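Local coordinates for protein ornithine aminotransferase (Plasmodium falciparum, PDB 3LG0) that probably transfers the delta-amino group of ornithine to 2-oxoglutarate with the help of pyridoxal 5'-phosphate, giving glutamate semialdehyde and glutamate, at residues R95-L100 / D104-M109; K244-H249 / D256-G261. All blocks are in the same frame, centred on the assembly; numbering follows the deposited sequence.

Interaction 1: R95-L100 / D104-M109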
ATOM      1  N   ARG A  95      -1.966 -21.089  -1.309  1.00 40.26           N
ATOM      2  CA  ARG A  95      -2.654 -22.376  -1.364  1.00 35.67           C
ATOM      3  C   ARG A  95      -4.015 -22.262  -0.707  1.00 28.34           C
ATOM      4  O   ARG A  95      -5.012 -22.673  -1.278  1.00 32.84           O
ATOM      5  CB  ARG A  95      -1.824 -23.454  -0.669  1.00 36.13           C
ATOM      6  CG  ARG A  95      -2.433 -24.847  -0.719  1.00 50.02           C
ATOM      7  CD  ARG A  95      -1.452 -25.883  -0.201  1.00 46.32           C
ATOM      8  NE  ARG A  95      -1.019 -25.598   1.164  1.00 51.72           N
ATOM      9  CZ  ARG A  95      -0.072 -26.274   1.810  1.00 53.91           C
ATOM     10  NH1 ARG A  95       0.556 -27.280   1.214  1.00 53.15           N
ATOM     11  NH2 ARG A  95       0.247 -25.948   3.054  1.00 43.10           N
ATOM     12  N   TYR A  96      -4.054 -21.700   0.498  1.00 33.97           N
ATOM     13  CA  TYR A  96      -5.323 -21.490   1.197  1.00 32.00           C
ATOM     14  C   TYR A  96      -6.347 -20.722   0.348  1.00 35.03           C
ATOM     15  O   TYR A  96      -7.485 -21.166   0.197  1.00 39.62           O
ATOM     16  CB  TYR A  96      -5.108 -20.787   2.545  1.00 36.74           C
ATOM     17  CG  TYR A  96      -6.407 -20.520   3.251  1.00 44.17           C
ATOM     18  CD1 TYR A  96      -6.962 -21.462   4.111  1.00 45.05           C
ATOM     19  CD2 TYR A  96      -7.104 -19.341   3.031  1.00 45.45           C
ATOM     20  CE1 TYR A  96      -8.177 -21.233   4.738  1.00 42.45           C
ATOM     21  CE2 TYR A  96      -8.311 -19.099   3.658  1.00 45.30           C
ATOM     22  CZ  TYR A  96      -8.846 -20.050   4.509  1.00 46.53           C
ATOM     23  OH  TYR A  96     -10.053 -19.806   5.134  1.00 40.92           O
ATOM     24  N   LEU A  97      -5.948 -19.586  -0.227  1.00 32.41           N
ATOM     25  CA  LEU A  97      -6.913 -18.746  -0.948  1.00 37.82           C
ATOM     26  C   LEU A  97      -7.397 -19.353  -2.246  1.00 32.51           C
ATOM     27  O   LEU A  97      -8.564 -19.209  -2.595  1.00 33.61           O
ATOM     28  CB  LEU A  97      -6.342 -17.357  -1.260  1.00 34.54           C
ATOM     29  CG  LEU A  97      -6.209 -16.340  -0.135  1.00 37.17           C
ATOM     30  CD1 LEU A  97      -5.490 -15.106  -0.667  1.00 37.74           C
ATOM     31  CD2 LEU A  97      -7.565 -15.971   0.432  1.00 35.98           C
ATOM     32  N   THR A  98      -6.490 -19.988  -2.985  1.00 35.26           N
ATOM     33  CA  THR A  98      -6.848 -20.555  -4.282  1.00 32.98           C
ATOM     34  C   THR A  98      -7.843 -21.690  -4.079  1.00 37.21           C
ATOM     35  O   THR A  98      -8.851 -21.780  -4.789  1.00 35.96           O
ATOM     36  CB  THR A  98      -5.617 -21.071  -5.065  1.00 34.99           C
ATOM     37  OG1 THR A  98      -4.811 -21.886  -4.204  1.00 32.39           O
ATOM     38  CG2 THR A  98      -4.774 -19.908  -5.595  1.00 28.58           C
ATOM     39  N   ASN A  99      -7.554 -22.551  -3.103  1.00 35.82           N
ATOM     40  CA  ASN A  99      -8.467 -23.646  -2.760  1.00 37.84           C
ATOM     41  C   ASN A  99      -9.830 -23.131  -2.320  1.00 39.94           C
ATOM     42  O   ASN A  99     -10.854 -23.563  -2.832  1.00 42.84           O
ATOM     43  CB  ASN A  99      -7.865 -24.569  -1.699  1.00 36.44           C
ATOM     44  CG  ASN A  99      -6.688 -25.407  -2.243  1.00 66.12           C
ATOM     45  OD1 ASN A  99      -6.553 -25.614  -3.458  1.00 61.46           O
ATOM     46  ND2 ASN A  99      -5.835 -25.892  -1.336  1.00 63.48           N
ATOM     47  N   LEU A 100      -9.834 -22.177  -1.395  1.00 40.01           N
ATOM     48  CA  LEU A 100     -11.072 -21.582  -0.912  1.00 32.59           C
ATOM     49  C   LEU A 100     -11.980 -21.044  -2.008  1.00 39.03           C
ATOM     50  O   LEU A 100     -13.191 -21.291  -1.993  1.00 34.54           O
ATOM     51  CB  LEU A 100     -10.767 -20.472   0.089  1.00 39.00           C
ATOM     52  CG  LEU A 100     -11.978 -19.802   0.746  1.00 45.95           C
ATOM     53  CD1 LEU A 100     -12.879 -20.830   1.444  1.00 39.08           C
ATOM     54  CD2 LEU A 100     -11.508 -18.745   1.730  1.00 37.66           C
ATOM     55  N   ASP A 104      -6.898 -21.208  -9.941  1.00 37.98           N
ATOM     56  CA  ASP A 104      -5.558 -21.790 -10.034  1.00 34.11           C
ATOM     57  C   ASP A 104      -4.554 -20.984  -9.221  1.00 36.64           C
ATOM     58  O   ASP A 104      -3.758 -21.549  -8.476  1.00 31.03           O
ATOM     59  CB  ASP A 104      -5.080 -21.858 -11.486  1.00 35.42           C
ATOM     60  CG  ASP A 104      -5.888 -22.825 -12.326  1.00 36.35           C
ATOM     61  OD1 ASP A 104      -6.435 -23.783 -11.775  1.00 36.11           O
ATOM     62  OD2 ASP A 104      -5.974 -22.626 -13.545  1.00 42.92           O
ATOM     63  N   LYS A 105      -4.597 -19.661  -9.368  1.00 36.64           N
ATOM     64  CA  LYS A 105      -3.536 -18.825  -8.830  1.00 34.58           C
ATOM     65  C   LYS A 105      -4.011 -17.545  -8.145  1.00 34.88           C
ATOM     66  O   LYS A 105      -5.111 -17.056  -8.385  1.00 31.58           O
ATOM     67  CB  LYS A 105      -2.511 -18.525  -9.930  1.00 32.85           C
ATOM     68  CG  LYS A 105      -1.530 -19.688 -10.155  1.00 32.03           C
ATOM     69  CD  LYS A 105      -0.534 -19.401 -11.271  1.00 31.24           C
ATOM     70  CE  LYS A 105       0.560 -20.460 -11.315  1.00 36.91           C
ATOM     71  NZ  LYS A 105      -0.046 -21.824 -11.274  1.00 32.56           N
ATOM     72  N   VAL A 106      -3.166 -17.024  -7.264  1.00 35.93           N
ATOM     73  CA  VAL A 106      -3.430 -15.760  -6.611  1.00 25.16           C
ATOM     74  C   VAL A 106      -2.158 -14.913  -6.593  1.00 27.02           C
ATOM     75  O   VAL A 106      -1.034 -15.432  -6.582  1.00 23.75           O
ATOM     76  CB  VAL A 106      -3.981 -15.960  -5.171  1.00 31.60           C
ATOM     77  CG1 VAL A 106      -2.894 -16.435  -4.246  1.00 20.44           C
ATOM     78  CG2 VAL A 106      -4.609 -14.657  -4.630  1.00 22.94           C
ATOM     79  N   LEU A 107      -2.359 -13.599  -6.604  1.00 25.62           N
ATOM     80  CA  LEU A 107      -1.281 -12.621  -6.540  1.00 23.66           C
ATOM     81  C   LEU A 107      -1.591 -11.672  -5.390  1.00 23.78           C
ATOM     82  O   LEU A 107      -2.628 -10.999  -5.413  1.00 21.31           O
ATOM     83  CB  LEU A 107      -1.207 -11.886  -7.882  1.00 25.19           C
ATOM     84  CG  LEU A 107      -0.437 -10.589  -8.134  1.00 32.23           C
ATOM     85  CD1 LEU A 107       0.777 -10.409  -7.248  1.00 37.61           C
ATOM     86  CD2 LEU A 107      -0.051 -10.563  -9.617  1.00 35.79           C
ATOM     87  N   MET A 108      -0.718 -11.643  -4.377  1.00 22.23           N
ATOM     88  CA  MET A 108      -0.941 -10.825  -3.174  1.00 23.22           C
ATOM     89  C   MET A 108      -0.328  -9.438  -3.319  1.00 23.66           C
ATOM     90  O   MET A 108       0.820  -9.305  -3.717  1.00 18.68           O
ATOM     91  CB  MET A 108      -0.330 -11.474  -1.913  1.00 20.29           C
ATOM     92  CG  MET A 108      -0.779 -12.884  -1.610  1.00 28.08           C
ATOM     93  SD  MET A 108      -2.561 -13.060  -1.434  1.00 37.04           S
ATOM     94  CE  MET A 108      -2.833 -12.279   0.158  1.00 29.59           C
ATOM     95  N   MET A 109      -1.085  -8.414  -2.933  1.00 24.62           N
ATOM     96  CA  MET A 109      -0.556  -7.054  -2.914  1.00 29.52           C
ATOM     97  C   MET A 109      -0.984  -6.335  -1.632  1.00 24.02           C
ATOM     98  O   MET A 109      -1.519  -6.948  -0.715  1.00 25.51           O
ATOM     99  CB  MET A 109      -1.044  -6.316  -4.157  1.00 27.23           C
ATOM    100  CG  MET A 109      -1.732  -7.264  -5.115  1.00 42.22           C
ATOM    101  SD  MET A 109      -1.909  -6.597  -6.754  1.00 32.18           S
ATOM    102  CE  MET A 109      -0.189  -6.102  -6.947  1.00 43.57           C
TER
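Helix 88-101, with Leu97 and Thr98 facing strand 105-109, doubles back through a short turn into that strand; the axes of 95-100 and 105-109 approach to 7.7 Å and meet at 131°. This is a helix packed on an outermost strand, within this chain, of the mixed seven-stranded sheet that forms the core of the large domain in a fold type I aminotransferase. No hydrogen bond joins the segments; apolar packing carries the contact. Near the turn, the methyl CG2 of Thr98 sits against the strand backbone, 3.6 Å from Lys105 C, and reaches Val106 CB, 4.0 Å away. Thr98 turns its hydroxyl back to its own helix, where OG1 bonds Glu94 O. Lys105 NZ forms a salt bridge with Asp278 OD1 and also bonds Thr19 O of the second subunit, so this edge borders the dimer interface; Asp104 OD2 accepts the backbone N-H of Asp278. Further along the strand, Val106 and Met108 meet Leu97, which also touches Leu307 of helix 297-312. The Met108 chain bends at chi2 (-57°) and again at chi3 (-73°), bringing its sulfur tip to tip with the leucine: SD lies 3.7 Å from Leu97 CD1, and CE 4.0 Å from that same methyl.

Interaction 2: K244-H249 / D256-G261; sequences KLLCTH and DVILLG
Leu246 and Ile258 point their side chains at each other and meet tip to tip, while Leu260, two residues further along strand 257-260, crosses Leu246 at about a right angle. The isobutyl fork of Leu246 splits the work: CD2 takes Ile258 CG2 at 3.9 Å and Leu260 CD2 at 4.1 Å, and CD1 lies 4.2 Å from the far methyl of Ile258, CD1. Both branches of the isoleucine are thus engaged. Its chi1 (-59°) places CG2 anti to the backbone N, and chi2 (-77°) then fixes where CD1 lies, so that the two methyls meet the two prongs of the fork. Between the backbones the gap is wide, 8.9 Å from Leu246 CA to Ile258 CA, and is bridged by side chains with no hydrogen bond across. Just past Leu246 the chain makes a 3-10 turn, in which His249 N bonds Leu246 O at 2.9 Å. Glu234 grips that turn through Cys247 N and Thr248 OG1. Leu260 lies about 8 Å, side chain to side chain, from Lys262, the probable cofactor-bearing lysine. The cluster packs a loop onto one face of the large-domain sheet: strand 257-260 runs between strands 229-233 and 272-276, and Phe101 from helix 88-101 touches both Leu246 and Leu260.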
ATOM      1  N   LYS A 244     -22.411 -13.547   1.100  1.00 39.35           N
ATOM      2  CA  LYS A 244     -21.593 -14.626   0.527  1.00 40.39           C
ATOM      3  C   LYS A 244     -20.093 -14.301   0.537  1.00 47.40           C
ATOM      4  O   LYS A 244     -19.706 -13.137   0.678  1.00 39.72           O
ATOM      5  CB  LYS A 244     -22.025 -14.914  -0.917  1.00 44.85           C
ATOM      6  CG  LYS A 244     -23.463 -15.390  -1.080  1.00 44.58           C
ATOM      7  CD  LYS A 244     -23.726 -16.613  -0.214  1.00 55.61           C
ATOM      8  CE  LYS A 244     -25.180 -17.062  -0.311  1.00 69.09           C
ATOM      9  NZ  LYS A 244     -25.483 -18.126   0.695  1.00 61.56           N
ATOM     10  N   LEU A 245     -19.254 -15.327   0.373  1.00 41.24           N
ATOM     11  CA  LEU A 245     -17.816 -15.116   0.214  1.00 37.78           C
ATOM     12  C   LEU A 245     -17.524 -14.247  -1.003  1.00 36.49           C
ATOM     13  O   LEU A 245     -16.608 -13.429  -0.982  1.00 35.54           O
ATOM     14  CB  LEU A 245     -17.062 -16.440   0.095  1.00 41.47           C
ATOM     15  CG  LEU A 245     -16.547 -17.082   1.381  1.00 39.34           C
ATOM     16  CD1 LEU A 245     -15.707 -18.293   1.047  1.00 53.35           C
ATOM     17  CD2 LEU A 245     -15.724 -16.103   2.201  1.00 43.85           C
ATOM     18  N   LEU A 246     -18.308 -14.439  -2.061  1.00 35.10           N
ATOM     19  CA  LEU A 246     -18.263 -13.587  -3.240  1.00 37.25           C
ATOM     20  C   LEU A 246     -19.670 -13.144  -3.567  1.00 40.04           C
ATOM     21  O   LEU A 246     -20.543 -13.974  -3.742  1.00 45.57           O
ATOM     22  CB  LEU A 246     -17.701 -14.347  -4.437  1.00 34.65           C
ATOM     23  CG  LEU A 246     -16.250 -14.794  -4.370  1.00 37.10           C
ATOM     24  CD1 LEU A 246     -15.947 -15.705  -5.549  1.00 33.07           C
ATOM     25  CD2 LEU A 246     -15.327 -13.581  -4.355  1.00 30.21           C
ATOM     26  N   CYS A 247     -19.896 -11.842  -3.665  1.00 36.20           N
ATOM     27  CA  CYS A 247     -21.234 -11.361  -3.993  1.00 41.15           C
ATOM     28  C   CYS A 247     -21.738 -11.967  -5.315  1.00 44.94           C
ATOM     29  O   CYS A 247     -22.933 -12.209  -5.471  1.00 46.77           O
ATOM     30  CB  CYS A 247     -21.275  -9.827  -4.034  1.00 31.44           C
ATOM     31  SG  CYS A 247     -22.860  -9.100  -4.492  1.00 36.70           S
ATOM     32  N   THR A 248     -20.832 -12.216  -6.258  1.00 35.57           N
ATOM     33  CA  THR A 248     -21.204 -12.800  -7.551  1.00 37.03           C
ATOM     34  C   THR A 248     -21.866 -14.174  -7.400  1.00 44.11           C
ATOM     35  O   THR A 248     -22.603 -14.609  -8.278  1.00 46.35           O
ATOM     36  CB  THR A 248     -19.992 -12.930  -8.510  1.00 34.73           C
ATOM     37  OG1 THR A 248     -18.828 -13.300  -7.765  1.00 39.79           O
ATOM     38  CG2 THR A 248     -19.719 -11.622  -9.215  1.00 33.75           C
ATOM     39  N   HIS A 249     -21.591 -14.847  -6.288  1.00 41.40           N
ATOM     40  CA  HIS A 249     -22.236 -16.114  -5.964  1.00 51.18           C
ATOM     41  C   HIS A 249     -23.759 -15.963  -5.791  1.00 54.76           C
ATOM     42  O   HIS A 249     -24.482 -16.953  -5.724  1.00 61.90           O
ATOM     43  CB  HIS A 249     -21.608 -16.712  -4.701  1.00 45.59           C
ATOM     44  CG  HIS A 249     -22.039 -18.117  -4.405  1.00 68.18           C
ATOM     45  ND1 HIS A 249     -21.387 -19.218  -4.918  1.00 73.63           N
ATOM     46  CD2 HIS A 249     -23.046 -18.600  -3.636  1.00 66.51           C
ATOM     47  CE1 HIS A 249     -21.980 -20.319  -4.487  1.00 63.97           C
ATOM     48  NE2 HIS A 249     -22.987 -19.971  -3.707  1.00 65.61           N
ATOM     49  N   ASP A 256     -13.902 -14.662 -14.464  1.00 27.14           N
ATOM     50  CA  ASP A 256     -12.573 -15.162 -14.828  1.00 29.48           C
ATOM     51  C   ASP A 256     -11.523 -14.650 -13.847  1.00 42.00           C
ATOM     52  O   ASP A 256     -10.554 -15.344 -13.537  1.00 36.18           O
ATOM     53  CB  ASP A 256     -12.179 -14.710 -16.227  1.00 31.34           C
ATOM     54  CG  ASP A 256     -13.165 -15.148 -17.278  1.00 42.64           C
ATOM     55  OD1 ASP A 256     -13.296 -16.370 -17.491  1.00 48.96           O
ATOM     56  OD2 ASP A 256     -13.812 -14.267 -17.885  1.00 35.83           O
ATOM     57  N   VAL A 257     -11.725 -13.421 -13.372  1.00 34.94           N
ATOM     58  CA  VAL A 257     -10.776 -12.769 -12.483  1.00 25.78           C
ATOM     59  C   VAL A 257     -11.510 -12.123 -11.313  1.00 25.28           C
ATOM     60  O   VAL A 257     -12.511 -11.433 -11.498  1.00 32.34           O
ATOM     61  CB  VAL A 257      -9.962 -11.713 -13.248  1.00 27.41           C
ATOM     62  CG1 VAL A 257      -8.981 -11.019 -12.314  1.00 21.26           C
ATOM     63  CG2 VAL A 257      -9.218 -12.360 -14.446  1.00 28.02           C
ATOM     64  N   ILE A 258     -11.029 -12.369 -10.105  1.00 29.09           N
ATOM     65  CA  ILE A 258     -11.588 -11.751  -8.904  1.00 27.16           C
ATOM     66  C   ILE A 258     -10.569 -10.818  -8.251  1.00 29.00           C
ATOM     67  O   ILE A 258      -9.396 -11.180  -8.135  1.00 27.44           O
ATOM     68  CB  ILE A 258     -11.980 -12.812  -7.870  1.00 33.82           C
ATOM     69  CG1 ILE A 258     -13.008 -13.776  -8.454  1.00 32.00           C
ATOM     70  CG2 ILE A 258     -12.537 -12.147  -6.597  1.00 34.11           C
ATOM     71  CD1 ILE A 258     -14.399 -13.216  -8.519  1.00 34.04           C
ATOM     72  N   LEU A 259     -11.019  -9.624  -7.840  1.00 26.53           N
ATOM     73  CA  LEU A 259     -10.235  -8.725  -6.973  1.00 28.78           C
ATOM     74  C   LEU A 259     -10.755  -8.754  -5.522  1.00 28.66           C
ATOM     75  O   LEU A 259     -11.949  -8.559  -5.274  1.00 24.86           O
ATOM     76  CB  LEU A 259     -10.293  -7.267  -7.449  1.00 24.95           C
ATOM     77  CG  LEU A 259     -10.088  -6.855  -8.894  1.00 33.63           C
ATOM     78  CD1 LEU A 259      -9.703  -5.374  -8.927  1.00 27.23           C
ATOM     79  CD2 LEU A 259      -9.018  -7.699  -9.508  1.00 21.44           C
ATOM     80  N   LEU A 260      -9.854  -8.949  -4.568  1.00 21.14           N
ATOM     81  CA  LEU A 260     -10.214  -8.960  -3.156  1.00 19.15           C
ATOM     82  C   LEU A 260      -9.367  -7.963  -2.379  1.00 24.13           C
ATOM     83  O   LEU A 260      -8.256  -7.629  -2.794  1.00 21.03           O
ATOM     84  CB  LEU A 260      -9.990 -10.353  -2.551  1.00 20.76           C
ATOM     85  CG  LEU A 260     -10.807 -11.549  -3.053  1.00 25.22           C
ATOM     86  CD1 LEU A 260     -10.343 -12.833  -2.368  1.00 24.87           C
ATOM     87  CD2 LEU A 260     -12.285 -11.323  -2.782  1.00 23.06           C
ATOM     88  N   GLY A 261      -9.886  -7.496  -1.243  1.00 26.51           N
ATOM     89  CA  GLY A 261      -9.122  -6.622  -0.353  1.00 31.95           C
ATOM     90  C   GLY A 261      -9.793  -6.384   0.990  1.00 26.93           C
ATOM     91  O   GLY A 261     -10.546  -7.222   1.449  1.00 31.22           O
TER

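In the fold
Interaction 1 closes before interaction 2 opens along the chain; their centres lie about 12 Å apart, and both use the same mixed sheet. Strand 105-109 is its outermost member at one end within this chain, and strand 272-276 separates it from strand 257-260. Helix 88-101 ties the two together: it packs on the edge strand in interaction 1, and its last turn reaches the loop of interaction 2, where Leu100 CD1 comes within 3.8 Å of Leu245 CD1. The two contacts are joined by that leucine pair, and together they span the sheet from the dimer interface beside 104-109 to the strand that leads into Lys262, the probable cofactor-bearing lysine.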